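Local coordinates for protein aprataxin and PNK-like factor (Homo sapiens, PDB 5W7W) that acts as a histone chaperone in single- and double-strand DNA break repair, its FHA-like domain, the part described here, mediating interaction with XRCC1 and XRCC4, at residues 8-13 with 90-95; 17-22 with 31-36; 38-43 with 96-101; 44-49 with 55-60. All blocks are in the same frame, centred on the assembly; numbering follows the deposited sequence.

Read from the N terminus, strand 8-12 opens the widest loop among the four, which contact 1 closes when the chain returns at residues 90-95. Inside that loop, contact 2 comes first: the edge strand at 19-21 meets the turn at 31-36 that follows strand 24-28. Contact 4 is nested there too, pairing strands 46-51 and 54-59 as a hairpin. Contact 3, between 38-43 and 96-101, encloses contact 4 but crosses contact 1, because its second segment lies beyond residue 95. Contacts 1 and 3 meet through strand 100-105, which hydrogen-bonds to both 8-12 and 91-93. The two sheets of the sandwich pack together where Leu-10 meets Leu-48 and Phe-92 meets Ile-57.

Contact 1. Residues 8-13 with 90-95; sequences FELQPR and DSFSLL. With FMT (formic acid), chain C.
Leu-10 and Phe-92 supply the apolar half of this contact, and Arg-13 and Ser-91 the polar half. Methyl CD2 of Leu-10 comes to the rim of the Phe-92 ring, close to its plane, 3.9 Å from CE1, and the two side chains cross at about a right angle. Although Phe-92 leaves its backbone pointing away from strand 8-12, a chi1 of 78° sets CG between the backbone N and the carbonyl carbon and brings the ring back towards Leu-10. At the other end the Arg-13 chain runs out extended and bends at chi3, -72°. Its guanidinium then presents an edge to Ser-91, with NH2 3.3 Å from OG. A water joins the same two residues more clearly: it accepts from Arg-13 NE at 2.7 Å and lies 2.8 Å from Ser-91 OG. Arg-13 NH2 also hydrogen-bonds to Gln-68. Nearby, Gln-11 NE2 donates to a formic acid molecule, probably a crystallisation additive, that Arg-102 also binds. The two strands are not sheet neighbours: strand 100-105 runs between them and pairs with both, while Phe-92 extends to Ile-28 and Ile-57 of the facing sheet.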
loop_
_atom_site.group_PDB
_atom_site.type_symbol
_atom_site.label_atom_id
_atom_site.label_comp_id
_atom_site.label_asym_id
_atom_site.label_seq_id
_atom_site.Cartn_x
_atom_site.Cartn_y
_atom_site.Cartn_z
ATOM N N PHE A 8 -9.511 4.973 4.897
ATOM C CA PHE A 8 -9.016 4.020 3.917
ATOM C C PHE A 8 -8.691 2.721 4.619
ATOM O O PHE A 8 -8.221 2.718 5.757
ATOM C CB PHE A 8 -7.751 4.517 3.242
ATOM C CG PHE A 8 -7.979 5.682 2.354
ATOM C CD1 PHE A 8 -8.390 5.493 1.052
ATOM C CD2 PHE A 8 -7.826 6.964 2.822
ATOM C CE1 PHE A 8 -8.618 6.568 0.214
ATOM C CE2 PHE A 8 -8.043 8.051 1.975
ATOM C CZ PHE A 8 -8.458 7.849 0.684
ATOM N N GLU A 9 -8.928 1.626 3.930
ATOM C CA GLU A 9 -8.485 0.314 4.368
ATOM C C GLU A 9 -7.786 -0.394 3.228
ATOM O O GLU A 9 -8.085 -0.162 2.051
ATOM C CB GLU A 9 -9.656 -0.554 4.846
ATOM C CG GLU A 9 -10.233 -0.094 6.168
ATOM C CD GLU A 9 -11.402 -0.927 6.668
ATOM O OE1 GLU A 9 -11.850 -1.850 5.961
ATOM O OE2 GLU A 9 -11.890 -0.621 7.775
ATOM N N LEU A 10 -6.841 -1.250 3.591
ATOM C CA LEU A 10 -6.117 -2.094 2.653
ATOM C C LEU A 10 -6.693 -3.498 2.695
ATOM O O LEU A 10 -6.821 -4.090 3.776
ATOM C CB LEU A 10 -4.635 -2.169 3.019
ATOM C CG LEU A 10 -3.905 -0.840 3.214
ATOM C CD1 LEU A 10 -2.462 -1.152 3.548
ATOM C CD2 LEU A 10 -4.027 0.035 1.993
ATOM N N GLN A 11 -7.048 -4.023 1.536
ATOM C CA GLN A 11 -7.648 -5.347 1.431
ATOM C C GLN A 11 -6.692 -6.296 0.728
ATOM O O GLN A 11 -6.440 -6.119 -0.469
ATOM C CB GLN A 11 -8.951 -5.234 0.646
ATOM C CG GLN A 11 -9.617 -6.576 0.379
ATOM C CD GLN A 11 -11.026 -6.396 -0.092
ATOM O OE1 GLN A 11 -11.945 -6.322 0.728
ATOM N NE2 GLN A 11 -11.217 -6.296 -1.404
ATOM N N PRO A 12 -6.166 -7.320 1.403
ATOM C CA PRO A 12 -5.216 -8.215 0.736
ATOM C C PRO A 12 -5.892 -8.995 -0.381
ATOM O O PRO A 12 -6.956 -9.597 -0.196
ATOM C CB PRO A 12 -4.728 -9.123 1.869
ATOM C CG PRO A 12 -5.752 -9.040 2.910
ATOM C CD PRO A 12 -6.350 -7.668 2.821
ATOM N N ARG A 13 -5.272 -8.983 -1.558
ATOM C CA ARG A 13 -5.865 -9.643 -2.712
ATOM C C ARG A 13 -5.905 -11.152 -2.552
ATOM O O ARG A 13 -6.746 -11.814 -3.181
ATOM C CB ARG A 13 -5.068 -9.294 -3.959
ATOM C CG ARG A 13 -5.620 -9.937 -5.247
ATOM C CD ARG A 13 -4.733 -9.685 -6.462
ATOM N NE ARG A 13 -4.835 -8.299 -6.893
ATOM C CZ ARG A 13 -4.284 -7.808 -7.991
ATOM N NH1 ARG A 13 -3.571 -8.591 -8.785
ATOM N NH2 ARG A 13 -4.440 -6.524 -8.279
ATOM N N ASP A 90 -7.965 0.938 -6.780
ATOM C CA ASP A 90 -6.626 0.652 -7.259
ATOM C C ASP A 90 -5.972 -0.380 -6.336
ATOM O O ASP A 90 -6.419 -0.621 -5.215
ATOM C CB ASP A 90 -5.754 1.907 -7.209
ATOM C CG ASP A 90 -6.122 2.970 -8.213
ATOM O OD1 ASP A 90 -6.974 2.728 -9.092
ATOM O OD2 ASP A 90 -5.518 4.064 -8.128
ATOM N N SER A 91 -4.875 -0.963 -6.807
ATOM C CA SER A 91 -4.077 -1.889 -6.018
ATOM C C SER A 91 -2.628 -1.428 -6.010
ATOM O O SER A 91 -2.163 -0.776 -6.943
ATOM C CB SER A 91 -4.128 -3.305 -6.583
ATOM O OG SER A 91 -5.447 -3.839 -6.561
ATOM N N PHE A 92 -1.915 -1.800 -4.952
ATOM C CA PHE A 92 -0.461 -1.704 -4.947
ATOM C C PHE A 92 0.080 -2.993 -4.351
ATOM O O PHE A 92 -0.652 -3.760 -3.725
ATOM C CB PHE A 92 0.050 -0.500 -4.141
ATOM C CG PHE A 92 0.025 -0.706 -2.663
ATOM C CD1 PHE A 92 -1.115 -0.425 -1.928
ATOM C CD2 PHE A 92 1.133 -1.185 -1.994
ATOM C CE1 PHE A 92 -1.139 -0.633 -0.566
ATOM C CE2 PHE A 92 1.106 -1.388 -0.640
ATOM C CZ PHE A 92 -0.032 -1.107 0.076
ATOM N N SER A 93 1.372 -3.240 -4.538
ATOM C CA SER A 93 1.967 -4.423 -3.944
ATOM C C SER A 93 3.407 -4.162 -3.544
ATOM O O SER A 93 4.084 -3.264 -4.062
ATOM C CB SER A 93 1.888 -5.622 -4.882
ATOM O OG SER A 93 2.675 -5.430 -6.042
ATOM N N LEU A 94 3.869 -4.992 -2.617
ATOM C CA LEU A 94 5.233 -4.887 -2.118
ATOM C C LEU A 94 6.188 -5.868 -2.788
ATOM O O LEU A 94 7.405 -5.674 -2.715
ATOM C CB LEU A 94 5.271 -5.070 -0.598
ATOM C CG LEU A 94 4.424 -4.075 0.191
ATOM C CD1 LEU A 94 4.635 -4.329 1.681
ATOM C CD2 LEU A 94 4.766 -2.660 -0.146
ATOM N N LEU A 95 5.679 -6.916 -3.425
ATOM C CA LEU A 95 6.436 -7.750 -4.354
ATOM C C LEU A 95 5.615 -7.823 -5.631
ATOM O O LEU A 95 4.428 -7.485 -5.657
ATOM C CB LEU A 95 6.713 -9.163 -3.816
ATOM C CG LEU A 95 7.592 -9.232 -2.576
ATOM C CD1 LEU A 95 7.649 -10.662 -2.098
ATOM C CD2 LEU A 95 9.002 -8.719 -2.865
HETATM C C FMT C . -9.810 -8.242 -4.148
HETATM O O1 FMT C . -9.678 -8.529 -5.329
HETATM O O2 FMT C . -9.741 -7.079 -3.768
HETATM O O HOH W 1 -5.838 -6.272 -5.333
#

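Contact 2. Residues 17-22 with 31-36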
loop_
_atom_site.group_PDB
_atom_site.type_symbol
_atom_site.label_atom_id
_atom_site.label_comp_id
_atom_site.label_asym_id
_atom_site.label_seq_id
_atom_site.Cartn_x
_atom_site.Cartn_y
_atom_site.Cartn_z
ATOM N N PRO A 17 -7.883 -10.459 6.619
ATOM C CA PRO A 17 -8.414 -9.242 7.239
ATOM C C PRO A 17 -7.945 -7.964 6.559
ATOM O O PRO A 17 -6.792 -7.833 6.150
ATOM C CB PRO A 17 -7.889 -9.319 8.673
ATOM C CG PRO A 17 -7.537 -10.741 8.903
ATOM C CD PRO A 17 -7.228 -11.354 7.592
ATOM N N ARG A 18 -8.847 -6.994 6.490
ATOM C CA ARG A 18 -8.486 -5.669 6.016
ATOM C C ARG A 18 -7.678 -4.949 7.086
ATOM O O ARG A 18 -7.792 -5.242 8.282
ATOM C CB ARG A 18 -9.749 -4.878 5.680
ATOM C CG ARG A 18 -10.550 -5.448 4.529
ATOM C CD ARG A 18 -11.929 -4.819 4.422
ATOM N NE ARG A 18 -12.638 -5.366 3.274
ATOM C CZ ARG A 18 -13.949 -5.279 3.067
ATOM N NH1 ARG A 18 -14.737 -4.660 3.935
ATOM N NH2 ARG A 18 -14.457 -5.825 1.984
ATOM N N VAL A 19 -6.836 -4.020 6.650
ATOM C CA VAL A 19 -5.974 -3.252 7.546
ATOM C C VAL A 19 -6.357 -1.782 7.420
ATOM O O VAL A 19 -6.264 -1.203 6.336
ATOM C CB VAL A 19 -4.490 -3.472 7.225
ATOM C CG1 VAL A 19 -3.597 -2.608 8.132
ATOM C CG2 VAL A 19 -4.146 -4.968 7.347
ATOM N N ALA A 20 -6.762 -1.169 8.517
ATOM C CA ALA A 20 -7.152 0.228 8.488
ATOM C C ALA A 20 -5.940 1.134 8.608
ATOM O O ALA A 20 -4.949 0.814 9.273
ATOM C CB ALA A 20 -8.126 0.537 9.621
ATOM N N LEU A 21 -6.019 2.274 7.930
ATOM C CA LEU A 21 -4.977 3.292 7.984
ATOM C C LEU A 21 -5.445 4.520 8.753
ATOM O O LEU A 21 -6.590 4.962 8.607
ATOM C CB LEU A 21 -4.593 3.733 6.581
ATOM C CG LEU A 21 -4.057 2.628 5.683
ATOM C CD1 LEU A 21 -3.859 3.199 4.292
ATOM C CD2 LEU A 21 -2.768 2.076 6.210
ATOM N N ALA A 22 -4.547 5.095 9.526
ATOM C CA ALA A 22 -4.797 6.342 10.235
ATOM C C ALA A 22 -4.393 7.532 9.379
ATOM O O ALA A 22 -3.672 7.378 8.393
ATOM C CB ALA A 22 -3.999 6.366 11.533
ATOM N N GLY A 31 6.650 -6.612 9.093
ATOM C CA GLY A 31 6.279 -6.269 10.442
ATOM C C GLY A 31 4.837 -6.618 10.740
ATOM O O GLY A 31 4.110 -7.170 9.902
ATOM N N PRO A 32 4.393 -6.284 11.955
ATOM C CA PRO A 32 3.066 -6.734 12.404
ATOM C C PRO A 32 1.898 -5.998 11.767
ATOM O O PRO A 32 0.786 -6.543 11.770
ATOM C CB PRO A 32 3.115 -6.493 13.919
ATOM C CG PRO A 32 4.104 -5.411 14.088
ATOM C CD PRO A 32 5.165 -5.680 13.054
ATOM N N LEU A 33 2.091 -4.798 11.217
ATOM C CA LEU A 33 0.954 -4.055 10.681
ATOM C C LEU A 33 0.268 -4.843 9.578
ATOM O O LEU A 33 -0.952 -5.021 9.595
ATOM C CB LEU A 33 1.389 -2.684 10.158
ATOM C CG LEU A 33 0.296 -1.856 9.466
ATOM C CD1 LEU A 33 -0.825 -1.488 10.429
ATOM C CD2 LEU A 33 0.895 -0.614 8.829
ATOM N N LEU A 34 1.035 -5.313 8.603
ATOM C CA LEU A 34 0.496 -6.097 7.506
ATOM C C LEU A 34 0.686 -7.590 7.712
ATOM O O LEU A 34 0.169 -8.382 6.917
ATOM C CB LEU A 34 1.156 -5.673 6.180
ATOM C CG LEU A 34 1.053 -4.188 5.832
ATOM C CD1 LEU A 34 1.735 -3.869 4.513
ATOM C CD2 LEU A 34 -0.388 -3.766 5.786
ATOM N N GLY A 35 1.406 -7.987 8.760
ATOM C CA GLY A 35 1.624 -9.396 9.020
ATOM C C GLY A 35 2.632 -10.044 8.110
ATOM O O GLY A 35 2.513 -11.230 7.796
ATOM N N ILE A 36 3.632 -9.297 7.671
ATOM C CA ILE A 36 4.613 -9.776 6.713
ATOM C C ILE A 36 5.906 -10.095 7.455
ATOM O O ILE A 36 6.453 -9.239 8.157
ATOM C CB ILE A 36 4.858 -8.726 5.621
ATOM C CG1 ILE A 36 3.577 -8.496 4.819
ATOM C CG2 ILE A 36 6.014 -9.142 4.726
ATOM C CD1 ILE A 36 3.680 -7.334 3.853
#
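Val-19 and Leu-34 mark where the two backbones come nearest, their CA atoms 7.1 Å apart, and no hydrogen bond joins the segments. Residues 19-21 form a short edge strand, whereas 31-36 fold into a compact turn in which 32-34 take helix-like backbone angles but do not form a regular helix. The turn is tied across its base: Gly-31 N donates to Ile-36 O at 2.8 Å, and Gly-31 O accepts from Ile-36 N at 3.1 Å and, weakly, from Gly-35 N. The two consecutive residues Gly-35 and Ile-36 sit across from Gly-31, as in a G1 beta bulge, and the positive phi of Gly-35, 76°, suits that position. Against this turn a single valine branch meets the leucine side chains. CG1 of Val-19, anti to the backbone N with chi1 at 177°, meets Leu-33 CD1 at 3.8 Å and reaches Leu-34 CD2 at 4.1 Å. CG1 and CG2 of Val-19 each lie 3.9 Å from Leu-33 O, so the fork sits astride that oxygen. Val-19 and Leu-33 approach each other obliquely. Beyond the contact, Leu-33 rests on Thr-26 and Ile-28, and Leu-34 reaches Leu-10 and Phe-101. The result is plain packing at the surface of the FHA beta sandwich, where a bulged turn following strand 24-28 leans on the outermost strand of the other sheet, 19-21.

Contact 3. Residues 38-43 with 96-101. With FMT (formic acid), chain D.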
loop_
_atom_site.group_PDB
_atom_site.type_symbol
_atom_site.label_atom_id
_atom_site.label_comp_id
_atom_site.label_asym_id
_atom_site.label_seq_id
_atom_site.Cartn_x
_atom_site.Cartn_y
_atom_site.Cartn_z
ATOM N N ASP A 38 9.309 -11.591 5.994
ATOM C CA ASP A 38 9.829 -11.954 4.683
ATOM C C ASP A 38 11.072 -11.129 4.414
ATOM O O ASP A 38 11.004 -9.898 4.387
ATOM C CB ASP A 38 8.747 -11.689 3.634
ATOM C CG ASP A 38 9.030 -12.347 2.291
ATOM O OD1 ASP A 38 10.199 -12.420 1.860
ATOM O OD2 ASP A 38 8.061 -12.802 1.671
ATOM N N LYS A 39 12.204 -11.805 4.203
ATOM C CA LYS A 39 13.456 -11.121 3.936
ATOM C C LYS A 39 13.404 -10.282 2.665
ATOM O O LYS A 39 14.237 -9.384 2.500
ATOM C CB LYS A 39 14.572 -12.162 3.815
ATOM C CG LYS A 39 14.354 -13.177 2.699
ATOM N N ARG A 40 12.461 -10.549 1.765
ATOM C CA ARG A 40 12.371 -9.826 0.502
ATOM C C ARG A 40 11.711 -8.465 0.646
ATOM O O ARG A 40 11.714 -7.676 -0.305
ATOM C CB ARG A 40 11.572 -10.652 -0.506
ATOM C CG ARG A 40 12.238 -11.992 -0.869
ATOM C CD ARG A 40 11.320 -12.867 -1.699
ATOM N NE ARG A 40 10.187 -13.329 -0.918
ATOM C CZ ARG A 40 9.239 -14.136 -1.371
ATOM N NH1 ARG A 40 9.300 -14.606 -2.604
ATOM N NH2 ARG A 40 8.233 -14.472 -0.583
ATOM N N VAL A 41 11.133 -8.169 1.798
ATOM C CA VAL A 41 10.425 -6.920 2.028
ATOM C C VAL A 41 11.125 -6.190 3.157
ATOM O O VAL A 41 11.312 -6.749 4.241
ATOM C CB VAL A 41 8.951 -7.184 2.372
ATOM C CG1 VAL A 41 8.210 -5.885 2.591
ATOM C CG2 VAL A 41 8.287 -7.980 1.267
ATOM N N SER A 42 11.504 -4.941 2.908
ATOM C CA SER A 42 12.170 -4.144 3.918
ATOM C C SER A 42 11.193 -3.773 5.031
ATOM O O SER A 42 9.984 -3.666 4.817
ATOM C CB SER A 42 12.689 -2.863 3.265
ATOM O OG SER A 42 13.239 -1.966 4.215
ATOM N N ARG A 43 11.743 -3.516 6.224
ATOM C CA ARG A 43 10.956 -2.887 7.273
ATOM C C ARG A 43 10.538 -1.485 6.874
ATOM O O ARG A 43 9.535 -0.973 7.385
ATOM C CB ARG A 43 11.757 -2.804 8.566
ATOM C CG ARG A 43 12.064 -4.158 9.166
ATOM C CD ARG A 43 13.035 -4.035 10.350
ATOM N N VAL A 96 6.229 -8.269 -6.721
ATOM C CA VAL A 96 5.540 -8.199 -8.005
ATOM C C VAL A 96 4.256 -9.009 -7.989
ATOM O O VAL A 96 3.289 -8.643 -8.664
ATOM C CB VAL A 96 6.487 -8.616 -9.155
ATOM C CG1 VAL A 96 6.897 -10.068 -9.028
ATOM C CG2 VAL A 96 5.822 -8.365 -10.506
ATOM N N ASP A 97 4.233 -10.121 -7.256
ATOM C CA ASP A 97 3.132 -11.078 -7.307
ATOM C C ASP A 97 2.690 -11.525 -5.923
ATOM O O ASP A 97 2.064 -12.579 -5.790
ATOM C CB ASP A 97 3.498 -12.294 -8.156
ATOM C CG ASP A 97 4.719 -13.017 -7.646
ATOM O OD1 ASP A 97 5.302 -12.621 -6.615
ATOM O OD2 ASP A 97 5.128 -14.005 -8.308
ATOM N N LYS A 98 3.008 -10.755 -4.889
ATOM C CA LYS A 98 2.689 -11.131 -3.522
ATOM C C LYS A 98 2.561 -9.854 -2.702
ATOM O O LYS A 98 3.147 -8.822 -3.049
ATOM C CB LYS A 98 3.782 -12.037 -2.934
ATOM C CG LYS A 98 3.403 -12.749 -1.653
ATOM C CD LYS A 98 4.491 -13.745 -1.212
ATOM C CE LYS A 98 4.158 -14.469 0.093
ATOM N NZ LYS A 98 2.909 -15.252 -0.000
ATOM N N TYR A 99 1.796 -9.923 -1.612
ATOM C CA TYR A 99 1.547 -8.761 -0.766
ATOM C C TYR A 99 0.906 -7.621 -1.566
ATOM O O TYR A 99 1.393 -6.481 -1.596
ATOM C CB TYR A 99 2.822 -8.305 -0.047
ATOM C CG TYR A 99 3.564 -9.426 0.642
ATOM C CD1 TYR A 99 2.940 -10.196 1.614
ATOM C CD2 TYR A 99 4.875 -9.721 0.318
ATOM C CE1 TYR A 99 3.614 -11.225 2.258
ATOM C CE2 TYR A 99 5.553 -10.755 0.951
ATOM C CZ TYR A 99 4.918 -11.497 1.911
ATOM O OH TYR A 99 5.591 -12.539 2.536
ATOM N N ILE A 100 -0.185 -7.963 -2.240
ATOM C CA ILE A 100 -0.977 -7.075 -3.078
ATOM C C ILE A 100 -2.185 -6.645 -2.257
ATOM O O ILE A 100 -2.826 -7.471 -1.586
ATOM C CB ILE A 100 -1.427 -7.795 -4.371
ATOM C CG1 ILE A 100 -0.257 -8.500 -5.080
ATOM C CG2 ILE A 100 -2.103 -6.813 -5.307
ATOM C CD1 ILE A 100 -0.671 -9.560 -6.084
ATOM N N PHE A 101 -2.517 -5.357 -2.315
ATOM C CA PHE A 101 -3.633 -4.788 -1.574
ATOM C C PHE A 101 -4.467 -3.892 -2.460
ATOM O O PHE A 101 -3.931 -3.062 -3.183
ATOM C CB PHE A 101 -3.114 -3.952 -0.413
ATOM C CG PHE A 101 -2.329 -4.742 0.589
ATOM C CD1 PHE A 101 -2.954 -5.358 1.671
ATOM C CD2 PHE A 101 -0.970 -4.898 0.438
ATOM C CE1 PHE A 101 -2.217 -6.101 2.582
ATOM C CE2 PHE A 101 -0.244 -5.658 1.344
ATOM C CZ PHE A 101 -0.876 -6.263 2.407
HETATM C C FMT D . 0.320 -12.404 0.426
HETATM O O1 FMT D . 0.777 -13.446 0.911
HETATM O O2 FMT D . 0.154 -12.273 -0.783
#
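Both carboxylate oxygens of Asp-38 are gripped twice. OD2 takes the Tyr-99 hydroxyl, with OH donating at 2.6 Å to the anti lone pair, and on its syn side accepts from Arg-40 NH2 at 2.8 Å. OD1 accepts from Arg-40 NE through its syn lone pair, at 2.9 Å and 173°, and from the Arg-40 backbone N, which makes an Asx turn. A bend at chi3 of -68° folds the arginine side-on to the carboxylate. The tyrosine ring stands 78° from the carboxylate plane, with OD2 at its edge. Val-41 CG2 packs 3.9 Å from Tyr-99 CE2, while Lys-98 CG lies over one ring face. A second formic acid molecule takes bonds from Lys-98 NZ and Tyr-99 N. Segment 38-43 belongs to the loop between strands 24-28 and 46-51; FHA domains bind phosphopeptides through loops at this end, so the contact may help shape that surface. An alanine in place of Asp-38 would probably leave the Tyr-99 hydroxyl without its acceptor and the Arg-40 guanidinium free to turn. Four donors, three of them nitrogens of Arg-40, converge on this carboxylate and would probably favour its ionised form. The Tyr-99 bond links the type I turn at 38-41 to the chain just before strand 100-105.

Contact 4. Residues 44-49 with 55-60; sequences RHAILE and LRIKPI
Ile-47 and Lys-58 form a hydrogen-bonded antiparallel pair, each N donating to the other's O, and Glu-49 and Arg-56 repeat the exchange two residues along. The ladder ends with Ile-60 N donating to His-45 O, a straight N-H (170°) that comes from above the carbonyl plane. Beyond it a water donates to both Arg-44 O and Ile-60 O. The backbone groups turned outward bond elsewhere: Ala-46 and Leu-48 pair with Ile-28 and Thr-26 of strand 24-28, where His-45 and Ala-46 together oppose Ile-28 in a classic beta bulge, while Ile-57 pairs with Cys-84 of strand 84-85 and Leu-55 with Leu-86. The His-45 ring bonds to Pro-64 O through NE2 and to Ser-42 N through ND1. Buried against the core, Leu-48 CD2 meets Ile-57 CB at 3.7 Å. On the other face Arg-56, its CG between the backbone N and the carbonyl carbon (chi1 49°) and its chain extended to NE, carries its guanidinium alongside Glu-49. Arg-56 NE donates to Glu-49 OE1 at 2.8 Å from above the carboxylate plane, and NH2 adds weak bonds to both oxygens. Arg-56 also makes a cation-pi contact with Trp-83. A leucine in place of Arg-56 would probably leave the Glu-49 carboxylate without its opposite charge and Trp-83 without its cation. This FHA hairpin thus adds a salt bridge, opposite the core, to its backbone bonds.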
loop_
_atom_site.group_PDB
_atom_site.type_symbol
_atom_site.label_atom_id
_atom_site.label_comp_id
_atom_site.label_asym_id
_atom_site.label_seq_id
_atom_site.Cartn_x
_atom_site.Cartn_y
_atom_site.Cartn_z
ATOM N N ARG A 44 11.300 -0.844 5.995
ATOM C CA ARG A 44 11.015 0.509 5.513
ATOM C C ARG A 44 10.870 0.436 3.998
ATOM O O ARG A 44 11.698 0.929 3.229
ATOM C CB ARG A 44 12.100 1.499 5.931
ATOM C CG ARG A 44 12.139 1.781 7.422
ATOM C CD ARG A 44 13.344 2.663 7.764
ATOM N NE ARG A 44 14.571 1.945 7.424
ATOM C CZ ARG A 44 15.285 1.206 8.269
ATOM N NH1 ARG A 44 14.934 1.101 9.548
ATOM N NH2 ARG A 44 16.363 0.572 7.827
ATOM N N HIS A 45 9.803 -0.215 3.562
ATOM C CA HIS A 45 9.608 -0.479 2.139
ATOM C C HIS A 45 8.916 0.674 1.411
ATOM O O HIS A 45 9.285 1.024 0.279
ATOM C CB HIS A 45 8.790 -1.763 1.976
ATOM C CG HIS A 45 8.983 -2.430 0.663
ATOM N ND1 HIS A 45 9.841 -3.494 0.510
ATOM C CD2 HIS A 45 8.445 -2.196 -0.553
ATOM C CE1 HIS A 45 9.824 -3.890 -0.750
ATOM N NE2 HIS A 45 9.004 -3.105 -1.423
ATOM N N ALA A 46 7.927 1.281 2.061
ATOM C CA ALA A 46 7.179 2.378 1.469
ATOM C C ALA A 46 6.559 3.202 2.580
ATOM O O ALA A 46 6.472 2.759 3.725
ATOM C CB ALA A 46 6.103 1.857 0.511
ATOM N N ILE A 47 6.145 4.413 2.229
ATOM C CA ILE A 47 5.345 5.267 3.102
ATOM C C ILE A 47 3.976 5.437 2.463
ATOM O O ILE A 47 3.879 5.795 1.285
ATOM C CB ILE A 47 6.008 6.638 3.308
ATOM C CG1 ILE A 47 7.439 6.463 3.826
ATOM C CG2 ILE A 47 5.171 7.490 4.266
ATOM C CD1 ILE A 47 8.169 7.737 4.092
ATOM N N LEU A 48 2.923 5.183 3.231
ATOM C CA LEU A 48 1.573 5.557 2.841
ATOM C C LEU A 48 1.210 6.829 3.579
ATOM O O LEU A 48 1.543 6.976 4.760
ATOM C CB LEU A 48 0.569 4.484 3.231
ATOM C CG LEU A 48 0.742 3.153 2.537
ATOM C CD1 LEU A 48 -0.264 2.148 3.044
ATOM C CD2 LEU A 48 0.598 3.291 1.057
ATOM N N GLU A 49 0.548 7.758 2.899
ATOM C CA GLU A 49 0.065 8.957 3.559
ATOM C C GLU A 49 -1.404 9.167 3.245
ATOM O O GLU A 49 -1.791 9.187 2.074
ATOM C CB GLU A 49 0.830 10.195 3.120
ATOM C CG GLU A 49 0.487 11.410 3.979
ATOM C CD GLU A 49 0.522 12.702 3.233
ATOM O OE1 GLU A 49 -0.143 12.817 2.181
ATOM O OE2 GLU A 49 1.202 13.622 3.728
ATOM N N LEU A 55 -5.108 9.047 -0.529
ATOM C CA LEU A 55 -4.044 8.149 -0.113
ATOM C C LEU A 55 -2.968 8.149 -1.189
ATOM O O LEU A 55 -3.290 7.996 -2.368
ATOM C CB LEU A 55 -4.622 6.737 0.038
ATOM C CG LEU A 55 -3.606 5.625 0.306
ATOM C CD1 LEU A 55 -2.952 5.823 1.649
ATOM C CD2 LEU A 55 -4.275 4.243 0.226
ATOM N N ARG A 56 -1.703 8.327 -0.790
ATOM C CA ARG A 56 -0.587 8.212 -1.727
ATOM C C ARG A 56 0.496 7.332 -1.125
ATOM O O ARG A 56 0.600 7.183 0.096
ATOM C CB ARG A 56 -0.031 9.585 -2.154
ATOM C CG ARG A 56 0.252 10.540 -1.011
ATOM C CD ARG A 56 0.898 11.829 -1.471
ATOM N NE ARG A 56 1.151 12.707 -0.343
ATOM C CZ ARG A 56 1.974 13.752 -0.364
ATOM N NH1 ARG A 56 2.622 14.093 -1.456
ATOM N NH2 ARG A 56 2.128 14.455 0.754
ATOM N N ILE A 57 1.291 6.728 -2.010
ATOM C CA ILE A 57 2.387 5.836 -1.638
ATOM C C ILE A 57 3.686 6.381 -2.210
ATOM O O ILE A 57 3.733 6.842 -3.353
ATOM C CB ILE A 57 2.137 4.391 -2.136
ATOM C CG1 ILE A 57 3.245 3.458 -1.641
ATOM C CG2 ILE A 57 2.032 4.302 -3.664
ATOM C CD1 ILE A 57 2.934 2.000 -1.812
ATOM N N LYS A 58 4.744 6.315 -1.404
ATOM C CA LYS A 58 6.100 6.650 -1.842
ATOM C C LYS A 58 6.992 5.439 -1.616
ATOM O O LYS A 58 7.219 5.055 -0.451
ATOM C CB LYS A 58 6.647 7.851 -1.069
ATOM C CG LYS A 58 8.041 8.280 -1.530
ATOM C CD LYS A 58 8.496 9.606 -0.925
ATOM C CE LYS A 58 8.487 9.565 0.564
ATOM N NZ LYS A 58 9.148 10.793 1.143
ATOM N N PRO A 59 7.491 4.791 -2.669
ATOM C CA PRO A 59 8.446 3.686 -2.482
ATOM C C PRO A 59 9.774 4.232 -1.980
ATOM O O PRO A 59 10.324 5.165 -2.572
ATOM C CB PRO A 59 8.585 3.110 -3.899
ATOM C CG PRO A 59 7.418 3.654 -4.662
ATOM C CD PRO A 59 7.184 4.994 -4.086
ATOM N N ILE A 60 10.296 3.659 -0.888
ATOM C CA ILE A 60 11.501 4.201 -0.256
ATOM C C ILE A 60 12.625 3.173 -0.101
ATOM O O ILE A 60 13.591 3.428 0.614
ATOM C CB ILE A 60 11.208 4.904 1.083
ATOM C CG1 ILE A 60 10.536 3.958 2.084
ATOM C CG2 ILE A 60 10.397 6.165 0.842
ATOM C CD1 ILE A 60 10.685 4.411 3.511
HETATM O O HOH W 2 14.201 2.078 2.983
#